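Local coordinates for malate dehydrogenase (Entamoeba histolytica, PDB 3I0P), which probably catalyses the NAD-dependent interconversion of malate and oxaloacetate as a member of the malate/L-lactate dehydrogenase family, at residues M113-F124 and F280-I289; G66-S75 and L86-N96. All coordinates share one frame; numbering follows the deposited sequence.

Contact 1 of 2, residues M113-F124 and F280-I289; sequences MGMVVVRNSTHF and FSLGHFFIAI. With NAD (nicotinamide-adenine-dinucleotide), chain B.
Asn120 and Ser121 both face Leu282, a G1 beta bulge that shifts the register by one residue in an otherwise regular antiparallel pair. Asn120 takes the left-handed backbone conformation (phi 55°), and its N, badly angled for Leu282 O, donates instead to a water that also bonds Ser281 OG. Pairing resumes at Ser121, whose N reaches Leu282 O at 3.1 Å. Beyond the bulge His284 becomes the polar hub. Its NE2 shares a hydrogen bond of 2.9 Å with Ser121 OG, which also bonds Asn96, and makes a weak bond to Thr122 O at the ring edge; ND1 is taken by Thr145, which fixes the ring's rotation. Phe124 completes the grip: with chi1 at 85°, its ring swings back over one face of His284, an offset stack with centroids 4.7 Å apart and planes 27° apart. On the other face of the sheet, Met115 lays SD 3.8 Å from Ile287 CG1, and helix 244-259 covers them. Carboxamide N7N of NAD sits over the ring of His123, 3.3 Å from NE2, while its ND1 bonds Tyr59 OH. This central antiparallel strand pair of the mixed sheet thus runs through a G1 bulge into the nicotinamide end of the NAD pocket.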
loop_
_atom_site.group_PDB
_atom_site.type_symbol
_atom_site.label_atom_id
_atom_site.label_comp_id
_atom_site.label_asym_id
_atom_site.label_seq_id
_atom_site.Cartn_x
_atom_site.Cartn_y
_atom_site.Cartn_z
ATOM N N MET A 113 -9.497 -10.641 13.626
ATOM C CA MET A 113 -8.432 -10.548 12.639
ATOM C C MET A 113 -7.642 -11.839 12.507
ATOM O O MET A 113 -7.591 -12.644 13.437
ATOM C CB MET A 113 -7.493 -9.399 12.991
ATOM C CG MET A 113 -8.165 -8.053 12.909
ATOM S SD MET A 113 -7.088 -6.794 13.532
ATOM C CE MET A 113 -6.109 -6.436 12.063
ATOM N N GLY A 114 -7.019 -12.018 11.347
ATOM C CA GLY A 114 -6.215 -13.189 11.080
ATOM C C GLY A 114 -5.100 -12.863 10.116
ATOM O O GLY A 114 -5.290 -12.074 9.176
ATOM N N MET A 115 -3.931 -13.458 10.356
ATOM C CA MET A 115 -2.794 -13.336 9.449
ATOM C C MET A 115 -2.050 -14.653 9.323
ATOM O O MET A 115 -1.631 -15.252 10.320
ATOM C CB MET A 115 -1.831 -12.234 9.887
ATOM C CG MET A 115 -0.638 -12.082 8.954
ATOM S SD MET A 115 0.166 -10.478 9.100
ATOM C CE MET A 115 1.474 -10.653 7.893
ATOM N N VAL A 116 -1.883 -15.102 8.090
ATOM C CA VAL A 116 -1.156 -16.324 7.843
ATOM C C VAL A 116 -0.052 -16.010 6.875
ATOM O O VAL A 116 -0.295 -15.363 5.854
ATOM C CB VAL A 116 -2.074 -17.425 7.303
ATOM C CG1 VAL A 116 -1.267 -18.607 6.828
ATOM C CG2 VAL A 116 -3.048 -17.856 8.389
ATOM N N VAL A 117 1.167 -16.431 7.205
ATOM C CA VAL A 117 2.307 -16.252 6.298
ATOM C C VAL A 117 2.841 -17.600 5.805
ATOM O O VAL A 117 2.659 -18.628 6.461
ATOM C CB VAL A 117 3.438 -15.373 6.914
ATOM C CG1 VAL A 117 2.927 -13.962 7.165
ATOM C CG2 VAL A 117 3.984 -15.990 8.199
ATOM N N VAL A 118 3.484 -17.587 4.641
ATOM C CA VAL A 118 3.953 -18.817 4.013
ATOM C C VAL A 118 5.406 -18.676 3.582
ATOM O O VAL A 118 5.790 -17.642 3.027
ATOM C CB VAL A 118 3.093 -19.191 2.766
ATOM C CG1 VAL A 118 3.573 -20.486 2.159
ATOM C CG2 VAL A 118 1.607 -19.290 3.128
ATOM N N ARG A 119 6.202 -19.712 3.866
ATOM C CA ARG A 119 7.536 -19.885 3.273
ATOM C C ARG A 119 7.603 -21.157 2.404
ATOM O O ARG A 119 6.718 -22.026 2.489
ATOM C CB ARG A 119 8.623 -19.925 4.357
ATOM C CG ARG A 119 8.709 -21.234 5.132
ATOM C CD ARG A 119 10.088 -21.465 5.780
ATOM N NE ARG A 119 10.019 -22.563 6.742
ATOM C CZ ARG A 119 9.864 -22.424 8.062
ATOM N NH1 ARG A 119 9.791 -21.221 8.631
ATOM N NH2 ARG A 119 9.792 -23.502 8.828
ATOM N N ASN A 120 8.651 -21.261 1.580
ATOM C CA ASN A 120 8.914 -22.464 0.777
ATOM C C ASN A 120 7.686 -22.830 -0.077
ATOM O O ASN A 120 7.191 -23.961 -0.065
ATOM C CB ASN A 120 9.411 -23.609 1.687
ATOM C CG ASN A 120 9.696 -24.930 0.935
ATOM O OD1 ASN A 120 10.177 -24.946 -0.199
ATOM N ND2 ASN A 120 9.407 -26.043 1.596
ATOM N N SER A 121 7.198 -21.830 -0.805
ATOM C CA SER A 121 6.061 -21.976 -1.702
ATOM C C SER A 121 6.486 -21.639 -3.133
ATOM O O SER A 121 7.659 -21.346 -3.393
ATOM C CB SER A 121 4.917 -21.066 -1.256
ATOM O OG SER A 121 3.727 -21.323 -1.987
ATOM N N THR A 122 5.534 -21.681 -4.057
ATOM C CA THR A 122 5.817 -21.392 -5.454
ATOM C C THR A 122 4.830 -20.355 -5.982
ATOM O O THR A 122 3.996 -19.860 -5.223
ATOM C CB THR A 122 5.786 -22.674 -6.330
ATOM O OG1 THR A 122 4.520 -23.333 -6.183
ATOM C CG2 THR A 122 6.910 -23.634 -5.929
ATOM N N HIS A 123 4.941 -20.034 -7.275
ATOM C CA HIS A 123 4.094 -19.041 -7.927
ATOM C C HIS A 123 2.615 -19.254 -7.604
ATOM O O HIS A 123 2.096 -20.376 -7.689
ATOM C CB HIS A 123 4.315 -19.075 -9.435
ATOM C CG HIS A 123 3.945 -17.801 -10.124
ATOM N ND1 HIS A 123 2.722 -17.609 -10.726
ATOM C CD2 HIS A 123 4.638 -16.651 -10.304
ATOM C CE1 HIS A 123 2.675 -16.396 -11.250
ATOM N NE2 HIS A 123 3.823 -15.790 -11.001
ATOM N N PHE A 124 1.940 -18.178 -7.216
ATOM C CA PHE A 124 0.570 -18.300 -6.738
ATOM C C PHE A 124 -0.456 -17.585 -7.614
ATOM O O PHE A 124 -1.585 -17.341 -7.188
ATOM C CB PHE A 124 0.477 -17.960 -5.226
ATOM C CG PHE A 124 0.338 -16.489 -4.895
ATOM C CD1 PHE A 124 0.118 -16.107 -3.581
ATOM C CD2 PHE A 124 0.406 -15.497 -5.872
ATOM C CE1 PHE A 124 -0.029 -14.763 -3.232
ATOM C CE2 PHE A 124 0.241 -14.149 -5.541
ATOM C CZ PHE A 124 0.031 -13.779 -4.213
ATOM N N PHE A 280 12.084 -22.551 -7.577
ATOM C CA PHE A 280 11.787 -21.195 -7.084
ATOM C C PHE A 280 11.008 -21.282 -5.790
ATOM O O PHE A 280 9.836 -21.650 -5.806
ATOM C CB PHE A 280 10.989 -20.374 -8.100
ATOM C CG PHE A 280 11.797 -19.929 -9.290
ATOM C CD1 PHE A 280 12.759 -18.924 -9.164
ATOM C CD2 PHE A 280 11.596 -20.515 -10.535
ATOM C CE1 PHE A 280 13.509 -18.512 -10.261
ATOM C CE2 PHE A 280 12.335 -20.115 -11.639
ATOM C CZ PHE A 280 13.292 -19.110 -11.510
ATOM N N SER A 281 11.663 -20.948 -4.675
ATOM C CA SER A 281 11.044 -21.012 -3.354
ATOM C C SER A 281 10.777 -19.593 -2.849
ATOM O O SER A 281 11.703 -18.793 -2.718
ATOM C CB SER A 281 11.920 -21.817 -2.398
ATOM O OG SER A 281 11.382 -21.878 -1.091
ATOM N N LEU A 282 9.496 -19.310 -2.574
ATOM C CA LEU A 282 8.959 -17.948 -2.361
ATOM C C LEU A 282 8.163 -17.840 -1.062
ATOM O O LEU A 282 7.793 -18.853 -0.463
ATOM C CB LEU A 282 7.993 -17.584 -3.493
ATOM C CG LEU A 282 8.441 -17.460 -4.941
ATOM C CD1 LEU A 282 7.221 -17.362 -5.819
ATOM C CD2 LEU A 282 9.297 -16.255 -5.143
ATOM N N GLY A 283 7.869 -16.605 -0.661
ATOM C CA GLY A 283 6.973 -16.348 0.454
ATOM C C GLY A 283 5.703 -15.620 0.038
ATOM O O GLY A 283 5.647 -15.007 -1.047
ATOM N N HIS A 284 4.686 -15.703 0.903
ATOM C CA HIS A 284 3.396 -15.035 0.720
ATOM C C HIS A 284 2.876 -14.598 2.086
ATOM O O HIS A 284 3.229 -15.198 3.109
ATOM C CB HIS A 284 2.329 -15.985 0.156
ATOM C CG HIS A 284 2.788 -16.895 -0.949
ATOM N ND1 HIS A 284 3.492 -16.456 -2.052
ATOM C CD2 HIS A 284 2.558 -18.216 -1.153
ATOM C CE1 HIS A 284 3.706 -17.473 -2.868
ATOM N NE2 HIS A 284 3.141 -18.550 -2.350
ATOM N N PHE A 285 2.011 -13.587 2.102
ATOM C CA PHE A 285 1.255 -13.231 3.310
ATOM C C PHE A 285 -0.215 -13.005 2.986
ATOM O O PHE A 285 -0.556 -12.606 1.863
ATOM C CB PHE A 285 1.829 -11.993 4.006
ATOM C CG PHE A 285 1.614 -10.708 3.256
ATOM C CD1 PHE A 285 0.555 -9.871 3.584
ATOM C CD2 PHE A 285 2.484 -10.329 2.237
ATOM C CE1 PHE A 285 0.349 -8.665 2.900
ATOM C CE2 PHE A 285 2.291 -9.127 1.544
ATOM C CZ PHE A 285 1.228 -8.292 1.876
ATOM N N PHE A 286 -1.070 -13.258 3.979
ATOM C CA PHE A 286 -2.519 -13.139 3.827
ATOM C C PHE A 286 -3.128 -12.588 5.104
ATOM O O PHE A 286 -2.983 -13.188 6.177
ATOM C CB PHE A 286 -3.143 -14.497 3.496
ATOM C CG PHE A 286 -2.506 -15.178 2.327
ATOM C CD1 PHE A 286 -2.867 -14.835 1.029
ATOM C CD2 PHE A 286 -1.533 -16.152 2.523
ATOM C CE1 PHE A 286 -2.277 -15.445 -0.061
ATOM C CE2 PHE A 286 -0.940 -16.775 1.439
ATOM C CZ PHE A 286 -1.311 -16.412 0.135
ATOM N N ILE A 287 -3.795 -11.441 4.973
ATOM C CA ILE A 287 -4.439 -10.771 6.092
ATOM C C ILE A 287 -5.943 -10.721 5.858
ATOM O O ILE A 287 -6.388 -10.393 4.766
ATOM C CB ILE A 287 -3.901 -9.328 6.280
ATOM C CG1 ILE A 287 -2.406 -9.337 6.593
ATOM C CG2 ILE A 287 -4.681 -8.565 7.377
ATOM C CD1 ILE A 287 -1.839 -7.942 6.793
ATOM N N ALA A 288 -6.714 -11.049 6.892
ATOM C CA ALA A 288 -8.170 -10.929 6.855
ATOM C C ALA A 288 -8.690 -10.136 8.064
ATOM O O ALA A 288 -8.302 -10.390 9.204
ATOM C CB ALA A 288 -8.802 -12.296 6.802
ATOM N N ILE A 289 -9.555 -9.166 7.795
ATOM C CA ILE A 289 -10.120 -8.309 8.831
ATOM C C ILE A 289 -11.636 -8.458 8.807
ATOM O O ILE A 289 -12.274 -8.191 7.790
ATOM C CB ILE A 289 -9.751 -6.819 8.606
ATOM C CG1 ILE A 289 -8.246 -6.616 8.747
ATOM C CG2 ILE A 289 -10.538 -5.902 9.556
ATOM C CD1 ILE A 289 -7.751 -5.407 8.037
HETATM P PA NAD B . -2.558 -3.427 -13.604
HETATM O O1A NAD B . -3.253 -4.192 -14.704
HETATM O O2A NAD B . -1.654 -2.298 -13.982
HETATM O O5B NAD B . -3.719 -2.885 -12.632
HETATM C C5B NAD B . -4.731 -3.787 -12.150
HETATM C C4B NAD B . -5.533 -3.197 -10.981
HETATM O O4B NAD B . -5.792 -1.799 -11.161
HETATM C C3B NAD B . -6.900 -3.835 -10.839
HETATM O O3B NAD B . -7.268 -3.812 -9.450
HETATM C C2B NAD B . -7.808 -2.923 -11.635
HETATM O O2B NAD B . -9.157 -2.986 -11.170
HETATM C C1B NAD B . -7.197 -1.566 -11.349
HETATM N N9A NAD B . -7.404 -0.545 -12.417
HETATM C C8A NAD B . -6.959 -0.593 -13.681
HETATM N N7A NAD B . -7.333 0.544 -14.308
HETATM C C5A NAD B . -8.009 1.310 -13.421
HETATM C C6A NAD B . -8.627 2.565 -13.476
HETATM N N6A NAD B . -8.634 3.294 -14.618
HETATM N N1A NAD B . -9.242 3.059 -12.374
HETATM C C2A NAD B . -9.260 2.361 -11.230
HETATM N N3A NAD B . -8.672 1.161 -11.148
HETATM C C4A NAD B . -8.044 0.615 -12.228
HETATM O O3 NAD B . -1.776 -4.439 -12.598
HETATM P PN NAD B . -0.441 -5.326 -12.883
HETATM O O1N NAD B . 0.648 -4.794 -11.982
HETATM O O2N NAD B . -0.206 -5.467 -14.367
HETATM O O5D NAD B . -0.839 -6.781 -12.344
HETATM C C5D NAD B . -1.625 -7.674 -13.139
HETATM C C4D NAD B . -1.724 -9.040 -12.465
HETATM O O4D NAD B . -0.432 -9.645 -12.367
HETATM C C3D NAD B . -2.262 -8.945 -11.043
HETATM O O3D NAD B . -3.402 -9.810 -10.945
HETATM C C2D NAD B . -1.106 -9.376 -10.140
HETATM O O2D NAD B . -1.475 -10.133 -8.973
HETATM C C1D NAD B . -0.297 -10.246 -11.075
HETATM N N1N NAD B . 1.096 -10.364 -10.647
HETATM C C2N NAD B . 1.479 -11.502 -10.027
HETATM C C3N NAD B . 2.801 -11.660 -9.601
HETATM C C7N NAD B . 3.246 -12.918 -8.908
HETATM O O7N NAD B . 4.414 -13.017 -8.555
HETATM N N7N NAD B . 2.365 -13.893 -8.695
HETATM C C4N NAD B . 3.716 -10.629 -9.826
HETATM C C5N NAD B . 3.290 -9.458 -10.461
HETATM C C6N NAD B . 1.961 -9.351 -10.868
HETATM O O HOH W 1 11.228 -19.839 0.916
HETATM O O HOH W 2 9.107 -23.877 -2.547
#

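Contact 2 of 2, residues G66-S75 and L86-N96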
loop_
_atom_site.group_PDB
_atom_site.type_symbol
_atom_site.label_atom_id
_atom_site.label_comp_id
_atom_site.label_asym_id
_atom_site.label_seq_id
_atom_site.Cartn_x
_atom_site.Cartn_y
_atom_site.Cartn_z
ATOM N N GLY A 66 10.350 -31.144 -11.753
ATOM C CA GLY A 66 10.403 -31.352 -10.294
ATOM C C GLY A 66 10.402 -30.098 -9.423
ATOM O O GLY A 66 10.683 -30.173 -8.228
ATOM N N MET A 67 10.057 -28.954 -10.021
ATOM C CA MET A 67 10.077 -27.651 -9.347
ATOM C C MET A 67 8.871 -27.394 -8.433
ATOM O O MET A 67 8.889 -26.485 -7.596
ATOM C CB MET A 67 10.190 -26.526 -10.380
ATOM C CG MET A 67 11.387 -26.656 -11.279
ATOM S SD MET A 67 11.406 -25.426 -12.592
ATOM C CE MET A 67 11.851 -23.926 -11.726
ATOM N N ILE A 68 7.826 -28.189 -8.600
ATOM C CA ILE A 68 6.644 -28.100 -7.773
ATOM C C ILE A 68 6.355 -29.521 -7.331
ATOM O O ILE A 68 6.511 -30.449 -8.120
ATOM C CB ILE A 68 5.439 -27.534 -8.582
ATOM C CG1 ILE A 68 5.731 -26.119 -9.080
ATOM C CG2 ILE A 68 4.164 -27.525 -7.762
ATOM C CD1 ILE A 68 4.846 -25.676 -10.243
ATOM N N ASN A 69 5.954 -29.690 -6.075
ATOM C CA ASN A 69 5.403 -30.953 -5.603
ATOM C C ASN A 69 3.876 -30.898 -5.657
ATOM O O ASN A 69 3.241 -30.258 -4.815
ATOM C CB ASN A 69 5.901 -31.258 -4.185
ATOM C CG ASN A 69 5.352 -32.569 -3.621
ATOM O OD1 ASN A 69 4.506 -33.233 -4.229
ATOM N ND2 ASN A 69 5.829 -32.937 -2.441
ATOM N N PRO A 70 3.272 -31.580 -6.645
ATOM C CA PRO A 70 1.837 -31.398 -6.894
ATOM C C PRO A 70 0.884 -32.095 -5.906
ATOM O O PRO A 70 -0.327 -31.836 -5.946
ATOM C CB PRO A 70 1.661 -31.944 -8.312
ATOM C CG PRO A 70 2.711 -32.991 -8.440
ATOM C CD PRO A 70 3.889 -32.511 -7.610
ATOM N N THR A 71 1.411 -32.967 -5.039
ATOM C CA THR A 71 0.582 -33.620 -4.003
ATOM C C THR A 71 0.802 -33.013 -2.624
ATOM O O THR A 71 0.206 -33.454 -1.642
ATOM C CB THR A 71 0.808 -35.167 -3.905
ATOM O OG1 THR A 71 2.185 -35.447 -3.635
ATOM C CG2 THR A 71 0.383 -35.877 -5.176
ATOM N N ALA A 72 1.655 -31.995 -2.564
ATOM C CA ALA A 72 2.056 -31.388 -1.301
ATOM C C ALA A 72 0.964 -30.521 -0.698
ATOM O O ALA A 72 0.163 -29.915 -1.416
ATOM C CB ALA A 72 3.318 -30.577 -1.491
ATOM N N LYS A 73 0.950 -30.469 0.629
ATOM C CA LYS A 73 0.069 -29.582 1.371
ATOM C C LYS A 73 0.942 -28.800 2.353
ATOM O O LYS A 73 2.026 -29.273 2.707
ATOM C CB LYS A 73 -0.998 -30.387 2.114
ATOM C CG LYS A 73 -1.820 -31.328 1.237
ATOM C CD LYS A 73 -3.130 -30.698 0.759
ATOM C CE LYS A 73 -4.001 -31.743 0.048
ATOM N NZ LYS A 73 -5.407 -31.277 -0.107
ATOM N N PRO A 74 0.496 -27.597 2.784
ATOM C CA PRO A 74 1.291 -26.817 3.742
ATOM C C PRO A 74 1.344 -27.456 5.132
ATOM O O PRO A 74 0.452 -28.230 5.485
ATOM C CB PRO A 74 0.541 -25.486 3.802
ATOM C CG PRO A 74 -0.861 -25.843 3.456
ATOM C CD PRO A 74 -0.708 -26.863 2.368
ATOM N N SER A 75 2.384 -27.134 5.901
ATOM C CA SER A 75 2.517 -27.603 7.284
ATOM C C SER A 75 2.511 -26.431 8.253
ATOM O O SER A 75 3.190 -25.425 8.026
ATOM C CB SER A 75 3.818 -28.386 7.477
ATOM O OG SER A 75 3.866 -29.538 6.658
ATOM N N LEU A 86 3.187 -21.041 7.864
ATOM C CA LEU A 86 3.109 -22.270 7.100
ATOM C C LEU A 86 4.381 -22.497 6.296
ATOM O O LEU A 86 4.956 -21.561 5.739
ATOM C CB LEU A 86 1.900 -22.261 6.166
ATOM C CG LEU A 86 0.476 -22.078 6.714
ATOM C CD1 LEU A 86 -0.491 -21.835 5.559
ATOM C CD2 LEU A 86 0.016 -23.263 7.555
ATOM N N ASP A 87 4.819 -23.754 6.266
ATOM C CA ASP A 87 5.843 -24.205 5.341
ATOM C C ASP A 87 5.103 -24.790 4.148
ATOM O O ASP A 87 4.300 -25.715 4.298
ATOM C CB ASP A 87 6.700 -25.267 6.017
ATOM C CG ASP A 87 7.831 -25.770 5.140
ATOM O OD1 ASP A 87 8.104 -25.185 4.074
ATOM O OD2 ASP A 87 8.461 -26.781 5.530
ATOM N N GLY A 88 5.358 -24.236 2.968
ATOM C CA GLY A 88 4.623 -24.611 1.758
ATOM C C GLY A 88 4.970 -25.966 1.177
ATOM O O GLY A 88 4.270 -26.460 0.280
ATOM N N ASN A 89 6.056 -26.558 1.681
ATOM C CA ASN A 89 6.507 -27.896 1.281
ATOM C C ASN A 89 6.723 -28.005 -0.216
ATOM O O ASN A 89 6.558 -29.078 -0.806
ATOM C CB ASN A 89 5.525 -28.965 1.769
ATOM C CG ASN A 89 5.571 -29.147 3.261
ATOM O OD1 ASN A 89 6.646 -29.172 3.857
ATOM N ND2 ASN A 89 4.404 -29.272 3.883
ATOM N N ASN A 90 7.082 -26.870 -0.818
ATOM C CA ASN A 90 7.332 -26.744 -2.261
ATOM C C ASN A 90 6.086 -27.045 -3.114
ATOM O O ASN A 90 6.191 -27.406 -4.288
ATOM C CB ASN A 90 8.577 -27.562 -2.693
ATOM C CG ASN A 90 8.930 -27.383 -4.173
ATOM O OD1 ASN A 90 9.160 -28.356 -4.878
ATOM N ND2 ASN A 90 8.965 -26.150 -4.641
ATOM N N GLY A 91 4.905 -26.867 -2.523
ATOM C CA GLY A 91 3.651 -27.044 -3.262
ATOM C C GLY A 91 3.285 -25.869 -4.160
ATOM O O GLY A 91 4.059 -24.917 -4.322
ATOM N N PHE A 92 2.094 -25.943 -4.748
ATOM C CA PHE A 92 1.538 -24.849 -5.537
ATOM C C PHE A 92 1.237 -23.656 -4.647
ATOM O O PHE A 92 0.619 -23.807 -3.585
ATOM C CB PHE A 92 0.202 -25.247 -6.121
ATOM C CG PHE A 92 0.256 -26.349 -7.127
ATOM C CD1 PHE A 92 0.718 -26.108 -8.425
ATOM C CD2 PHE A 92 -0.243 -27.612 -6.805
ATOM C CE1 PHE A 92 0.716 -27.129 -9.373
ATOM C CE2 PHE A 92 -0.257 -28.627 -7.745
ATOM C CZ PHE A 92 0.224 -28.391 -9.030
ATOM N N GLY A 93 1.622 -22.466 -5.095
ATOM C CA GLY A 93 1.282 -21.253 -4.369
ATOM C C GLY A 93 -0.214 -21.134 -4.162
ATOM O O GLY A 93 -0.662 -20.642 -3.133
ATOM N N HIS A 94 -0.978 -21.599 -5.151
ATOM C CA HIS A 94 -2.442 -21.541 -5.131
ATOM C C HIS A 94 -2.985 -22.429 -4.040
ATOM O O HIS A 94 -3.986 -22.091 -3.404
ATOM C CB HIS A 94 -3.025 -21.977 -6.471
ATOM C CG HIS A 94 -2.131 -21.693 -7.632
ATOM N ND1 HIS A 94 -1.104 -22.537 -7.997
ATOM C CD2 HIS A 94 -2.092 -20.651 -8.497
ATOM C CE1 HIS A 94 -0.482 -22.034 -9.048
ATOM N NE2 HIS A 94 -1.061 -20.891 -9.373
ATOM N N VAL A 95 -2.315 -23.559 -3.816
ATOM C CA VAL A 95 -2.681 -24.463 -2.731
ATOM C C VAL A 95 -2.379 -23.800 -1.386
ATOM O O VAL A 95 -3.258 -23.703 -0.531
ATOM C CB VAL A 95 -1.981 -25.840 -2.876
ATOM C CG1 VAL A 95 -2.124 -26.677 -1.605
ATOM C CG2 VAL A 95 -2.541 -26.588 -4.083
ATOM N N ASN A 96 -1.145 -23.327 -1.213
ATOM C CA ASN A 96 -0.738 -22.672 0.028
ATOM C C ASN A 96 -1.571 -21.405 0.264
ATOM O O ASN A 96 -2.084 -21.174 1.372
ATOM C CB ASN A 96 0.771 -22.368 0.022
ATOM C CG ASN A 96 1.634 -23.636 -0.102
ATOM O OD1 ASN A 96 1.463 -24.596 0.647
ATOM N ND2 ASN A 96 2.564 -23.633 -1.053
HETATM O O HOH W 3 0.895 -28.729 -3.779
#
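Ile68 lays its CG2 methyl over one face of the Phe92 ring, a CH-pi contact 3.9 Å from the centroid and displaced toward the rim. The two side chains cross at about a right angle, CG2 of Ile68 standing opposite the backbone N while CG1 (chi1 -62°) lies beside it. Pro70 adds its CA, 3.6 Å from Phe92 CE2, and its CB touches the same part of the ring, while Val35 and Ile63 of helices 29-45 and 55-64 pack around it. Further along, Ala72 sets CB against Asn89 O and Gly91 CA, and Pro74 lies between Leu86 CD1 and Val95 CG1 with its CB close to Asn96 OD1, whose amide ND2 is hydrogen-bonded to Ser121. Segment 86-96 is a strand-to-helix connection: a type I' turn from Gly88 to Gly91 leads to Phe92, the N-cap residue of helix 93-111. In 66-75, an Asx turn at Asn69 accompanies a type I turn ending at Ala72. A water bridges the two segments, donating to Asn69 O and Ala72 O and accepting from Phe92 N. Toward Met67, just after helix 55-64, Asn69 N gives Asn90 O an almost straight bond of 2.9 Å (177°), and Asn90 ND2 approaches Met67 O from above the carbonyl plane, 3.0 Å away; Lys279 holds the other end of that amide. At the far end Ser75 and Asp87 form an antiparallel hydrogen-bonded pair. Beside them Asn89 spends both amide N-H groups within its own plane, ND2 giving one to Lys73 O at 2.7 Å and the other to Ser75 OG at 2.8 Å.

Following the chain from the N terminus, helix 55-64 leads into 66-75, and contact 2 closes early, around the short hairpin of strands 75-79 and 83-87. Helix 93-111 then carries the chain across to strand 113-121, which lies parallel to 83-87 in a beta-alpha-beta crossover. Contact 1 opens there and closes only after 155 intervening residues, when strand 282-290 returns beside it. The two closures are thus in series, neither enclosing the other, yet they meet: Asn120 ND2 is hydrogen-bonded to Asp87 OD1, and Asn96 ND2 to Ser121 OG. Together they tie the edge hairpin and its flanking helices to the middle of the mixed sheet.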